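Local coordinates for protein RAP1B (Serratia marcescens, PDB 4AX2) that probably acts as an immunity (self-resistance) protein that protects Serratia marcescens against a cognate amidase toxin delivered by its own type VI secretion system, at residues A[26-31]-A[37-42]; A[80-85]-A[125-130]. All blocks are in the same frame, centred on the assembly; numbering follows the deposited sequence.

Contact 1: residues A[26-31]-A[37-42]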
loop_
_atom_site.group_PDB
_atom_site.type_symbol
_atom_site.label_atom_id
_atom_site.label_comp_id
_atom_site.label_asym_id
_atom_site.label_seq_id
_atom_site.Cartn_x
_atom_site.Cartn_y
_atom_site.Cartn_z
ATOM N N ALA A 26 -7.003 -6.180 13.696
ATOM C CA ALA A 26 -8.294 -6.763 13.351
ATOM C C ALA A 26 -8.453 -6.882 11.838
ATOM O O ALA A 26 -8.927 -7.892 11.324
ATOM C CB ALA A 26 -9.432 -5.935 13.947
ATOM N N PHE A 27 -8.044 -5.849 11.102
ATOM C CA PHE A 27 -8.222 -5.879 9.654
ATOM C C PHE A 27 -7.313 -6.894 8.933
ATOM O O PHE A 27 -7.657 -7.372 7.855
ATOM C CB PHE A 27 -8.079 -4.458 9.055
ATOM C CG PHE A 27 -6.670 -3.987 8.895
ATOM C CD1 PHE A 27 -5.956 -3.489 9.980
ATOM C CD2 PHE A 27 -6.074 -3.961 7.645
ATOM C CE1 PHE A 27 -4.652 -3.033 9.822
ATOM C CE2 PHE A 27 -4.775 -3.512 7.486
ATOM C CZ PHE A 27 -4.067 -3.043 8.571
ATOM N N ILE A 28 -6.175 -7.226 9.530
ATOM C CA ILE A 28 -5.247 -8.242 8.993
ATOM C C ILE A 28 -5.782 -9.666 9.244
ATOM O O ILE A 28 -5.684 -10.568 8.393
ATOM C CB ILE A 28 -3.850 -8.094 9.666
ATOM C CG1 ILE A 28 -3.216 -6.726 9.380
ATOM C CG2 ILE A 28 -2.866 -9.170 9.192
ATOM C CD1 ILE A 28 -2.990 -6.501 7.901
ATOM N N LYS A 29 -6.366 -9.842 10.422
ATOM C CA LYS A 29 -6.883 -11.144 10.861
ATOM C C LYS A 29 -8.064 -11.624 10.023
ATOM O O LYS A 29 -8.342 -12.812 9.998
ATOM C CB LYS A 29 -7.290 -11.065 12.326
ATOM C CG LYS A 29 -6.099 -10.884 13.241
ATOM C CD LYS A 29 -6.513 -10.773 14.690
ATOM C CE LYS A 29 -5.330 -11.012 15.600
ATOM N NZ LYS A 29 -5.688 -10.788 17.032
ATOM N N GLN A 30 -8.742 -10.696 9.340
ATOM C CA GLN A 30 -9.838 -11.025 8.430
ATOM C C GLN A 30 -9.383 -11.296 6.979
ATOM O O GLN A 30 -10.197 -11.708 6.140
ATOM C CB GLN A 30 -10.947 -9.965 8.501
ATOM C CG GLN A 30 -10.562 -8.585 8.023
ATOM C CD GLN A 30 -11.708 -7.605 8.138
ATOM O OE1 GLN A 30 -12.175 -7.054 7.134
ATOM N NE2 GLN A 30 -12.182 -7.389 9.362
ATOM N N MET A 31 -8.103 -11.077 6.674
ATOM C CA MET A 31 -7.604 -11.232 5.300
ATOM C C MET A 31 -7.282 -12.670 4.973
ATOM O O MET A 31 -6.747 -13.370 5.808
ATOM C CB MET A 31 -6.291 -10.484 5.090
ATOM C CG MET A 31 -6.429 -8.999 4.943
ATOM S SD MET A 31 -4.802 -8.252 4.911
ATOM C CE MET A 31 -5.403 -6.555 4.778
ATOM N N VAL A 37 0.671 -11.724 3.169
ATOM C CA VAL A 37 2.009 -11.759 2.608
ATOM C C VAL A 37 2.249 -10.492 1.781
ATOM O O VAL A 37 3.333 -9.916 1.836
ATOM C CB VAL A 37 2.222 -13.001 1.737
ATOM C CG1 VAL A 37 3.577 -12.923 1.046
ATOM C CG2 VAL A 37 2.089 -14.287 2.574
ATOM N N LYS A 38 1.253 -10.087 1.005
ATOM C CA LYS A 38 1.385 -8.855 0.175
ATOM C C LYS A 38 1.529 -7.610 1.043
ATOM O O LYS A 38 2.294 -6.723 0.711
ATOM C CB LYS A 38 0.239 -8.698 -0.817
ATOM C CG LYS A 38 0.135 -9.854 -1.799
ATOM C CD LYS A 38 -0.353 -9.433 -3.179
ATOM C CE LYS A 38 -1.787 -8.899 -3.193
ATOM N NZ LYS A 38 -2.202 -8.304 -4.521
ATOM N N GLU A 39 0.808 -7.561 2.171
ATOM C CA GLU A 39 0.948 -6.449 3.109
ATOM C C GLU A 39 2.372 -6.399 3.650
ATOM O O GLU A 39 2.946 -5.315 3.808
ATOM C CB GLU A 39 -0.009 -6.561 4.295
ATOM C CG GLU A 39 -1.475 -6.745 3.939
ATOM C CD GLU A 39 -2.042 -5.615 3.109
ATOM O OE1 GLU A 39 -2.240 -4.527 3.688
ATOM O OE2 GLU A 39 -2.357 -5.845 1.926
ATOM N N LEU A 40 2.932 -7.569 3.966
ATOM C CA LEU A 40 4.308 -7.624 4.453
ATOM C C LEU A 40 5.254 -7.098 3.368
ATOM O O LEU A 40 6.124 -6.254 3.634
ATOM C CB LEU A 40 4.691 -9.063 4.837
ATOM C CG LEU A 40 6.111 -9.322 5.345
ATOM C CD1 LEU A 40 6.128 -10.595 6.185
ATOM C CD2 LEU A 40 7.123 -9.437 4.204
ATOM N N ALA A 41 5.064 -7.594 2.148
ATOM C CA ALA A 41 5.922 -7.209 1.026
ATOM C C ALA A 41 5.873 -5.706 0.746
ATOM O O ALA A 41 6.913 -5.081 0.572
ATOM C CB ALA A 41 5.564 -8.002 -0.235
ATOM N N LEU A 42 4.675 -5.142 0.708
ATOM C CA LEU A 42 4.502 -3.692 0.508
ATOM C C LEU A 42 5.195 -2.897 1.626
ATOM O O LEU A 42 5.969 -1.972 1.361
ATOM C CB LEU A 42 3.000 -3.377 0.456
ATOM C CG LEU A 42 2.616 -1.890 0.367
ATOM C CD1 LEU A 42 3.332 -1.179 -0.782
ATOM C CD2 LEU A 42 1.114 -1.745 0.233
#
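Met31 and Glu39 meet through the thioether of one and the aliphatic part of the other, an example of how an acidic residue can pack as a hydrocarbon along its stem while its carboxylate does polar work elsewhere. The closest approach runs from Met31 SD to Glu39 CG, 3.8 Å. Beyond the sulfur, the methyl Met31 CE lies against the carboxylate, 3.9 Å from both Glu39 CD and Glu39 OE1. The Met31 chain is extended beyond CG (chi2 173°), which carries its sulfur and methyl across to helix 33-49, whereas Glu39 folds at chi2 (-60°); the two side chains cross at about a right angle. Ile28 adds a looser touch, its CD1 standing 4.2 Å from Glu39 CG, and its CG1 also lies over the centre of the Phe27 ring.

No hydrogen bond joins the two segments, and their backbones stay well separated, with 8.7 Å between Ile28 CA and Glu39 CA. The closer part is the Met31-Glu39 pair, with Ile28 at its looser edge; all three are buried. The side chains of Lys29 and Gln30 stay clear of helix 33-49; Gln30, just past the short helix, is exposed, while Lys29 is partly exposed and makes a cation-pi contact with Trp136. The buried carboxylate is satisfied from outside: OE2 is hydrogen-bonded to Gln35 and Tyr115, and OE1 to His116 of the second subunit. These bonds probably favour the charged form of Glu39 and limit its rotation.

Met31 also packs on His116 of the second subunit, which places this contact at the dimer interface. Within the chain, Met67 of helix 55-67 touches both Ile28 and Glu39, and the short, weakly bonded helix 26-29 is followed after three residues by helix 33-49 and touches it through side chains.

Contact 2: residues A[80-85]-A[125-130]; sequences EKINVL and RQLIAG. With EDO (1,2-ethanediol), chain E.
Leu127 reaches across to Ile82 and Lys81 with its two methyl groups, a small case of one branched side chain serving two neighbours on a helix. Its CB points toward helix 75-89; chi1 of -62° sets CG beside the backbone N, and chi2 of -179° extends CD1 away from CA, toward Ile82, leaving CD2 for Lys81. Leu127 CD1 is 3.7 Å from Ile82 CG1 and 3.9 Å from Ile82 CD1; Leu127 CD2 comes to 4.1 Å from Lys81 CD, a looser touch on the aliphatic stem of that lysine. The Ile82 side is buried, whereas Lys81 is exposed and forms the margin of the packing. No hydrogen bond joins the segments.

Arg125, two residues earlier and still in helix 118-126, takes no part in this packing. Arg125 NH1 makes a weak hydrogen bond of 3.1 Å to O1 of a 1,2-ethanediol, probably from the crystallisation liquor, which Asp133 also binds.

Leu127 is the first residue to leave helical geometry after helix 118-126, and its backbone is hydrogen-bonded to Asp74. Ile82 also packs on Leu120 and Leu123, so apolar packing joins helix 75-89 to the end of helix 118-126 in this all-helical fold of the type VI secretion amidase immunity family.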
loop_
_atom_site.group_PDB
_atom_site.type_symbol
_atom_site.label_atom_id
_atom_site.label_comp_id
_atom_site.label_asym_id
_atom_site.label_seq_id
_atom_site.Cartn_x
_atom_site.Cartn_y
_atom_site.Cartn_z
ATOM N N GLU A 80 13.850 -14.374 2.163
ATOM C CA GLU A 80 14.667 -14.017 1.005
ATOM C C GLU A 80 13.896 -14.105 -0.299
ATOM O O GLU A 80 14.180 -13.352 -1.209
ATOM C CB GLU A 80 15.968 -14.815 0.940
ATOM C CG GLU A 80 16.865 -14.611 2.144
ATOM C CD GLU A 80 17.239 -13.155 2.424
ATOM O OE1 GLU A 80 17.115 -12.296 1.523
ATOM O OE2 GLU A 80 17.687 -12.882 3.574
ATOM N N LYS A 81 12.926 -15.004 -0.404
ATOM C CA LYS A 81 12.112 -15.059 -1.616
ATOM C C LYS A 81 11.358 -13.729 -1.798
ATOM O O LYS A 81 11.395 -13.138 -2.886
ATOM C CB LYS A 81 11.160 -16.262 -1.603
ATOM C CG LYS A 81 11.849 -17.575 -1.961
ATOM C CD LYS A 81 10.869 -18.707 -2.236
ATOM C CE LYS A 81 11.559 -19.955 -2.786
ATOM N NZ LYS A 81 11.913 -19.848 -4.239
ATOM N N ILE A 82 10.709 -13.248 -0.735
ATOM C CA ILE A 82 10.060 -11.916 -0.751
ATOM C C ILE A 82 11.061 -10.802 -1.036
ATOM O O ILE A 82 10.807 -9.919 -1.826
ATOM C CB ILE A 82 9.338 -11.631 0.582
ATOM C CG1 ILE A 82 8.068 -12.481 0.687
ATOM C CG2 ILE A 82 8.978 -10.144 0.732
ATOM C CD1 ILE A 82 6.997 -12.098 -0.339
ATOM N N ASN A 83 12.228 -10.864 -0.394
ATOM C CA ASN A 83 13.196 -9.792 -0.524
ATOM C C ASN A 83 13.805 -9.732 -1.909
ATOM O O ASN A 83 13.977 -8.661 -2.443
ATOM C CB ASN A 83 14.256 -9.860 0.575
ATOM C CG ASN A 83 13.722 -9.387 1.907
ATOM O OD1 ASN A 83 12.516 -9.186 2.070
ATOM N ND2 ASN A 83 14.617 -9.210 2.875
ATOM N N VAL A 84 14.114 -10.886 -2.497
ATOM C CA VAL A 84 14.566 -10.907 -3.893
ATOM C C VAL A 84 13.498 -10.262 -4.828
ATOM O O VAL A 84 13.832 -9.450 -5.692
ATOM C CB VAL A 84 14.924 -12.328 -4.357
ATOM C CG1 VAL A 84 15.099 -12.366 -5.865
ATOM C CG2 VAL A 84 16.213 -12.831 -3.672
ATOM N N LEU A 85 12.236 -10.619 -4.641
ATOM C CA LEU A 85 11.157 -10.023 -5.456
ATOM C C LEU A 85 11.061 -8.504 -5.256
ATOM O O LEU A 85 11.007 -7.754 -6.234
ATOM C CB LEU A 85 9.828 -10.726 -5.196
ATOM C CG LEU A 85 8.682 -10.274 -6.110
ATOM C CD1 LEU A 85 9.034 -10.512 -7.577
ATOM C CD2 LEU A 85 7.410 -10.991 -5.685
ATOM N N ARG A 125 0.891 -16.949 -2.445
ATOM C CA ARG A 125 0.174 -18.192 -2.232
ATOM C C ARG A 125 1.141 -19.322 -1.901
ATOM O O ARG A 125 0.835 -20.166 -1.062
ATOM C CB ARG A 125 -0.654 -18.531 -3.466
ATOM C CG ARG A 125 -1.797 -17.550 -3.652
ATOM C CD ARG A 125 -2.369 -17.577 -5.058
ATOM N NE ARG A 125 -3.224 -16.411 -5.251
ATOM C CZ ARG A 125 -4.488 -16.303 -4.848
ATOM N NH1 ARG A 125 -5.102 -17.313 -4.230
ATOM N NH2 ARG A 125 -5.149 -15.166 -5.078
ATOM N N GLN A 126 2.322 -19.297 -2.515
ATOM C CA GLN A 126 3.337 -20.340 -2.311
ATOM C C GLN A 126 3.940 -20.353 -0.906
ATOM O O GLN A 126 4.329 -21.414 -0.412
ATOM C CB GLN A 126 4.466 -20.178 -3.334
ATOM C CG GLN A 126 3.999 -20.320 -4.773
ATOM C CD GLN A 126 5.108 -20.092 -5.777
ATOM O OE1 GLN A 126 5.977 -19.244 -5.571
ATOM N NE2 GLN A 126 5.074 -20.842 -6.881
ATOM N N LEU A 127 3.986 -19.196 -0.248
ATOM C CA LEU A 127 4.686 -19.055 1.034
ATOM C C LEU A 127 3.817 -19.297 2.275
ATOM O O LEU A 127 4.260 -19.024 3.411
ATOM C CB LEU A 127 5.326 -17.657 1.116
ATOM C CG LEU A 127 6.395 -17.378 0.045
ATOM C CD1 LEU A 127 6.979 -15.990 0.216
ATOM C CD2 LEU A 127 7.494 -18.448 0.046
ATOM N N ILE A 128 2.582 -19.750 2.053
ATOM C CA ILE A 128 1.622 -20.010 3.132
ATOM C C ILE A 128 1.435 -21.514 3.304
ATOM O O ILE A 128 1.141 -22.226 2.334
ATOM C CB ILE A 128 0.261 -19.320 2.873
ATOM C CG1 ILE A 128 0.425 -17.791 2.929
ATOM C CG2 ILE A 128 -0.797 -19.772 3.883
ATOM C CD1 ILE A 128 1.008 -17.255 4.233
ATOM N N ALA A 129 1.657 -21.992 4.527
ATOM C CA ALA A 129 1.346 -23.386 4.875
ATOM C C ALA A 129 -0.162 -23.582 4.829
ATOM O O ALA A 129 -0.927 -22.698 5.227
ATOM C CB ALA A 129 1.892 -23.746 6.256
ATOM N N GLY A 130 -0.595 -24.738 4.333
ATOM C CA GLY A 130 -2.011 -24.979 4.091
ATOM C C GLY A 130 -2.645 -24.109 3.015
ATOM O O GLY A 130 -1.957 -23.545 2.143
HETATM C C1 EDO E . -8.595 -17.364 -5.509
HETATM O O1 EDO E . -7.950 -18.394 -4.759
HETATM C C2 EDO E . -9.418 -16.513 -4.546
HETATM O O2 EDO E . -8.687 -15.325 -4.261
#

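Contact 1 and contact 2 follow one another along the chain, the first complete before the second opens, and their centres lie 14 Å apart. They are joined through helix 33-49: Glu39 faces the short helix 26-29 and the second subunit, while Val37, Leu40 and Ala41 turn to contact 2. There Val37 CG2 packs 3.6 Å from Ile128 CD1, and Val37 CG1 is 3.8 Å from Ile82 CD1. Helix 33-49 is therefore shared by the subunit interface at contact 1 and the interior between helices 75-89 and 118-126 at contact 2. In this strand-free protein, such side-chain packing joins the N-terminal and C-terminal parts of the chain.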